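Lactaldehyde dehydrogenase (PDB 2IMP) catalyses the NAD-dependent, irreversible oxidation of L-lactaldehyde to L-lactate, and also oxidises glycolaldehyde, serving the breakdown of fucose and rhamnose. Local coordinates at residues K295-Y298 and D299-V302; Q418-N421 and V422-A426. All blocks are in the same frame, centred on the assembly; numbering follows the deposited sequence.

Interaction 1: residues K295-Y298 and D299-V302; sequences KGIY and DQFV
A water bridges Lys295 O and Asp299 at the turn that leads into a helix. The carbonyl O of Lys295 accepts one bond from this water, 2.7 Å away, while the water itself accepts from Asp299 N at 2.8 Å. Its remaining hydrogen goes to the carboxylate, Asp299 OD2 lying 2.9 Å from the water. An acidic side chain suits this first turn, where its negative charge would probably be favoured by the N-terminal end of the helix. Gly296 carries the chain through the turn, which is closed by a bond from Tyr298 N to Lys295 O. Ile297 O takes a nearly straight bond (176°) from Phe301 N at 3.0 Å. Beyond this bond, Ile297 CG1 meets Gln300 CB and OE1 loosely, the two side chains crossing at about a right angle. Tyr298 O takes the next i to i+4 hydrogen bond, from Val302 N at 2.9 Å. The same pair also meets through side chains: with CG anti to the backbone N (chi1 -171°), the Tyr298 ring turns one face to the Val302 methyl CG2. This CH-pi contact puts CG2 3.6 Å from the ring centroid, closest to the CE2 and CZ atoms. A branched valine one turn on suits the flat ring, because CG2 can reach its face without a long side chain. A serine in place of Tyr298 would probably leave Val302 CG2 without its aromatic cover and open a gap against Val391 and Ala393. The turn joins strand 290-294 to helix 298-310: Tyr298 packs on strands 290-294 and 388-394, and Phe301 fills the space between helix 266-274 and strand 290-294.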
loop_
_atom_site.group_PDB
_atom_site.type_symbol
_atom_site.label_atom_id
_atom_site.label_comp_id
_atom_site.label_asym_id
_atom_site.label_seq_id
_atom_site.Cartn_x
_atom_site.Cartn_y
_atom_site.Cartn_z
ATOM N N LYS A 295 14.728 -6.133 40.538
ATOM C CA LYS A 295 15.633 -6.403 41.649
ATOM C C LYS A 295 17.136 -6.532 41.291
ATOM O O LYS A 295 17.965 -5.747 41.747
ATOM C CB LYS A 295 15.179 -7.681 42.360
ATOM C CG LYS A 295 13.670 -7.780 42.591
ATOM C CD LYS A 295 13.162 -6.727 43.564
ATOM C CE LYS A 295 11.681 -6.929 43.862
ATOM N NZ LYS A 295 11.191 -6.005 44.926
ATOM N N GLY A 296 17.456 -7.535 40.483
ATOM C CA GLY A 296 18.832 -7.778 40.089
ATOM C C GLY A 296 19.718 -6.562 39.901
ATOM O O GLY A 296 20.884 -6.583 40.292
ATOM N N ILE A 297 19.178 -5.501 39.307
ATOM C CA ILE A 297 19.958 -4.295 39.058
ATOM C C ILE A 297 19.427 -3.027 39.770
ATOM O O ILE A 297 20.003 -1.948 39.649
ATOM C CB ILE A 297 20.049 -4.021 37.530
ATOM C CG1 ILE A 297 21.042 -2.891 37.250
ATOM C CG2 ILE A 297 18.669 -3.665 36.978
ATOM C CD1 ILE A 297 21.222 -2.595 35.776
ATOM N N TYR A 298 18.339 -3.190 40.515
ATOM C CA TYR A 298 17.720 -2.083 41.238
ATOM C C TYR A 298 18.711 -1.100 41.904
ATOM O O TYR A 298 18.823 0.054 41.489
ATOM C CB TYR A 298 16.768 -2.625 42.304
ATOM C CG TYR A 298 15.910 -1.560 42.952
ATOM C CD1 TYR A 298 14.700 -1.164 42.379
ATOM C CD2 TYR A 298 16.315 -0.935 44.127
ATOM C CE1 TYR A 298 13.916 -0.169 42.965
ATOM C CE2 TYR A 298 15.540 0.060 44.719
ATOM C CZ TYR A 298 14.345 0.438 44.134
ATOM O OH TYR A 298 13.585 1.420 44.725
ATOM N N ASP A 299 19.412 -1.575 42.933
ATOM C CA ASP A 299 20.373 -0.747 43.654
ATOM C C ASP A 299 21.332 0.060 42.763
ATOM O O ASP A 299 21.483 1.265 42.941
ATOM C CB ASP A 299 21.174 -1.609 44.626
ATOM C CG ASP A 299 20.335 -2.101 45.782
ATOM O OD1 ASP A 299 19.706 -1.258 46.463
ATOM O OD2 ASP A 299 20.306 -3.327 46.012
ATOM N N GLN A 300 21.983 -0.610 41.822
ATOM C CA GLN A 300 22.874 0.089 40.914
ATOM C C GLN A 300 22.145 1.201 40.126
ATOM O O GLN A 300 22.586 2.351 40.097
ATOM C CB GLN A 300 23.492 -0.889 39.915
ATOM C CG GLN A 300 24.674 -1.684 40.428
ATOM C CD GLN A 300 25.198 -2.649 39.380
ATOM O OE1 GLN A 300 24.541 -3.636 39.047
ATOM N NE2 GLN A 300 26.378 -2.359 38.841
ATOM N N PHE A 301 21.025 0.832 39.505
ATOM C CA PHE A 301 20.238 1.774 38.721
ATOM C C PHE A 301 19.760 3.013 39.507
ATOM O O PHE A 301 19.971 4.144 39.076
ATOM C CB PHE A 301 19.018 1.076 38.108
ATOM C CG PHE A 301 18.190 1.980 37.235
ATOM C CD1 PHE A 301 18.603 2.291 35.945
ATOM C CD2 PHE A 301 17.025 2.560 37.721
ATOM C CE1 PHE A 301 17.874 3.179 35.157
ATOM C CE2 PHE A 301 16.292 3.448 36.942
ATOM C CZ PHE A 301 16.716 3.755 35.658
ATOM N N VAL A 302 19.118 2.785 40.650
ATOM C CA VAL A 302 18.628 3.891 41.465
ATOM C C VAL A 302 19.723 4.900 41.869
ATOM O O VAL A 302 19.479 6.106 41.909
ATOM C CB VAL A 302 17.927 3.377 42.739
ATOM C CG1 VAL A 302 17.419 4.552 43.562
ATOM C CG2 VAL A 302 16.770 2.462 42.358
HETATM O O HOH W 1 19.554 -4.311 43.342
#

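Interaction 2: residues Q418-N421 and V422-A426; sequences QNLN and VAMKA
Asn419 caps helix 420-429 with its side chain, OD1 accepting from Val422 N at 2.9 Å. A chi1 of -177° swings the Asn419 amide away from its own N and over the first turn, and the donor sits tilted 17° from the carbonyl plane. Asparagine suits an N-cap because its short side chain can replace the backbone acceptor that such an N-H lacks. The main-chain O of the same residue takes a second bond, from Ala423 N at 3.0 Å. Next in line, Met424 N donates to Leu420 O at 3.1 Å, nearly straight, and Lys425 N to Asn421 O at 2.9 Å with a more bent angle of 143°. Around this polar frame, Val422 CG2 rests against Asn419 CB, 3.5 Å away, and flanks the capping amide. Leu420 and Met424 run side by side, CD1 near CG, as apolar residues one turn apart. Their face is a subunit interface: Leu420 and Ala423 pack on Leu420 of a second subunit, and Met424 on Asn135 of a third. Within the chain, the helix is the connection of a beta-alpha-beta unit, between parallel strands 409-416 and 434-437, with Val422 on Leu397 of helix 397-405 and Lys425 salt-bridged to Glu398 there.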
loop_
_atom_site.group_PDB
_atom_site.type_symbol
_atom_site.label_atom_id
_atom_site.label_comp_id
_atom_site.label_asym_id
_atom_site.label_seq_id
_atom_site.Cartn_x
_atom_site.Cartn_y
_atom_site.Cartn_z
ATOM N N GLN A 418 19.023 -6.777 26.624
ATOM C CA GLN A 418 19.889 -7.273 25.567
ATOM C C GLN A 418 19.505 -8.686 25.067
ATOM O O GLN A 418 20.193 -9.274 24.221
ATOM C CB GLN A 418 21.341 -7.248 26.050
ATOM C CG GLN A 418 21.715 -5.912 26.697
ATOM C CD GLN A 418 23.179 -5.847 27.096
ATOM O OE1 GLN A 418 23.891 -4.902 26.713
ATOM N NE2 GLN A 418 23.637 -6.808 27.879
ATOM N N ASN A 419 18.400 -9.206 25.596
ATOM C CA ASN A 419 17.925 -10.533 25.215
ATOM C C ASN A 419 16.849 -10.528 24.085
ATOM O O ASN A 419 15.787 -9.911 24.215
ATOM C CB ASN A 419 17.391 -11.255 26.455
ATOM C CG ASN A 419 16.933 -12.677 26.158
ATOM O OD1 ASN A 419 15.863 -12.894 25.582
ATOM N ND2 ASN A 419 17.748 -13.654 26.549
ATOM N N LEU A 420 17.148 -11.212 22.986
ATOM C CA LEU A 420 16.215 -11.263 21.871
ATOM C C LEU A 420 14.779 -11.624 22.296
ATOM O O LEU A 420 13.821 -10.944 21.924
ATOM C CB LEU A 420 16.702 -12.257 20.806
ATOM C CG LEU A 420 15.785 -12.449 19.591
ATOM C CD1 LEU A 420 15.590 -11.122 18.876
ATOM C CD2 LEU A 420 16.381 -13.479 18.644
ATOM N N ASN A 421 14.650 -12.685 23.086
ATOM C CA ASN A 421 13.341 -13.122 23.549
ATOM C C ASN A 421 12.605 -12.065 24.406
ATOM O O ASN A 421 11.395 -11.863 24.254
ATOM C CB ASN A 421 13.478 -14.425 24.338
ATOM C CG ASN A 421 12.403 -15.429 23.985
ATOM O OD1 ASN A 421 11.220 -15.215 24.262
ATOM N ND2 ASN A 421 12.807 -16.530 23.359
ATOM N N VAL A 422 13.347 -11.404 25.291
ATOM C CA VAL A 422 12.773 -10.371 26.142
ATOM C C VAL A 422 12.190 -9.208 25.313
ATOM O O VAL A 422 11.069 -8.750 25.554
ATOM C CB VAL A 422 13.832 -9.805 27.131
ATOM C CG1 VAL A 422 13.248 -8.643 27.920
ATOM C CG2 VAL A 422 14.286 -10.900 28.094
ATOM N N ALA A 423 12.973 -8.759 24.334
ATOM C CA ALA A 423 12.554 -7.685 23.449
ATOM C C ALA A 423 11.265 -8.032 22.681
ATOM O O ALA A 423 10.296 -7.276 22.705
ATOM C CB ALA A 423 13.674 -7.363 22.465
ATOM N N MET A 424 11.269 -9.180 22.009
ATOM C CA MET A 424 10.090 -9.602 21.269
ATOM C C MET A 424 8.863 -9.806 22.185
ATOM O O MET A 424 7.724 -9.582 21.776
ATOM C CB MET A 424 10.376 -10.893 20.491
ATOM C CG MET A 424 11.526 -10.781 19.496
ATOM S SD MET A 424 11.500 -9.235 18.546
ATOM C CE MET A 424 10.046 -9.489 17.506
ATOM N N LYS A 425 9.127 -10.224 23.420
ATOM C CA LYS A 425 8.071 -10.443 24.394
ATOM C C LYS A 425 7.457 -9.114 24.880
ATOM O O LYS A 425 6.240 -8.992 25.007
ATOM C CB LYS A 425 8.614 -11.245 25.580
ATOM C CG LYS A 425 7.557 -12.078 26.290
ATOM C CD LYS A 425 8.198 -13.119 27.198
ATOM C CE LYS A 425 7.156 -14.059 27.793
ATOM N NZ LYS A 425 7.788 -15.143 28.603
ATOM N N ALA A 426 8.324 -8.137 25.135
ATOM C CA ALA A 426 7.891 -6.811 25.552
ATOM C C ALA A 426 7.063 -6.117 24.442
ATOM O O ALA A 426 6.010 -5.532 24.698
ATOM C CB ALA A 426 9.099 -5.964 25.902
#

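In the fold
Both interactions mark the start of a helix that follows a strand of the same mixed sheet: interaction 1 leads from strand 290-294 into helix 298-310, and interaction 2 lies where the chain passes from strand 409-416 into helix 420-429. Strand 257-260 lies between these two strands, pairing with each in parallel. Interaction 1 comes first along the chain, and the two do not touch; their centres are about 19 Å apart and their nearest atoms about 9 Å. Both lie away from the NAD and lactate sites. Their surroundings differ: interaction 1 is held within its own chain, whereas interaction 2 also packs on two other subunits, so it contributes to the homotetramer as well as to the fold.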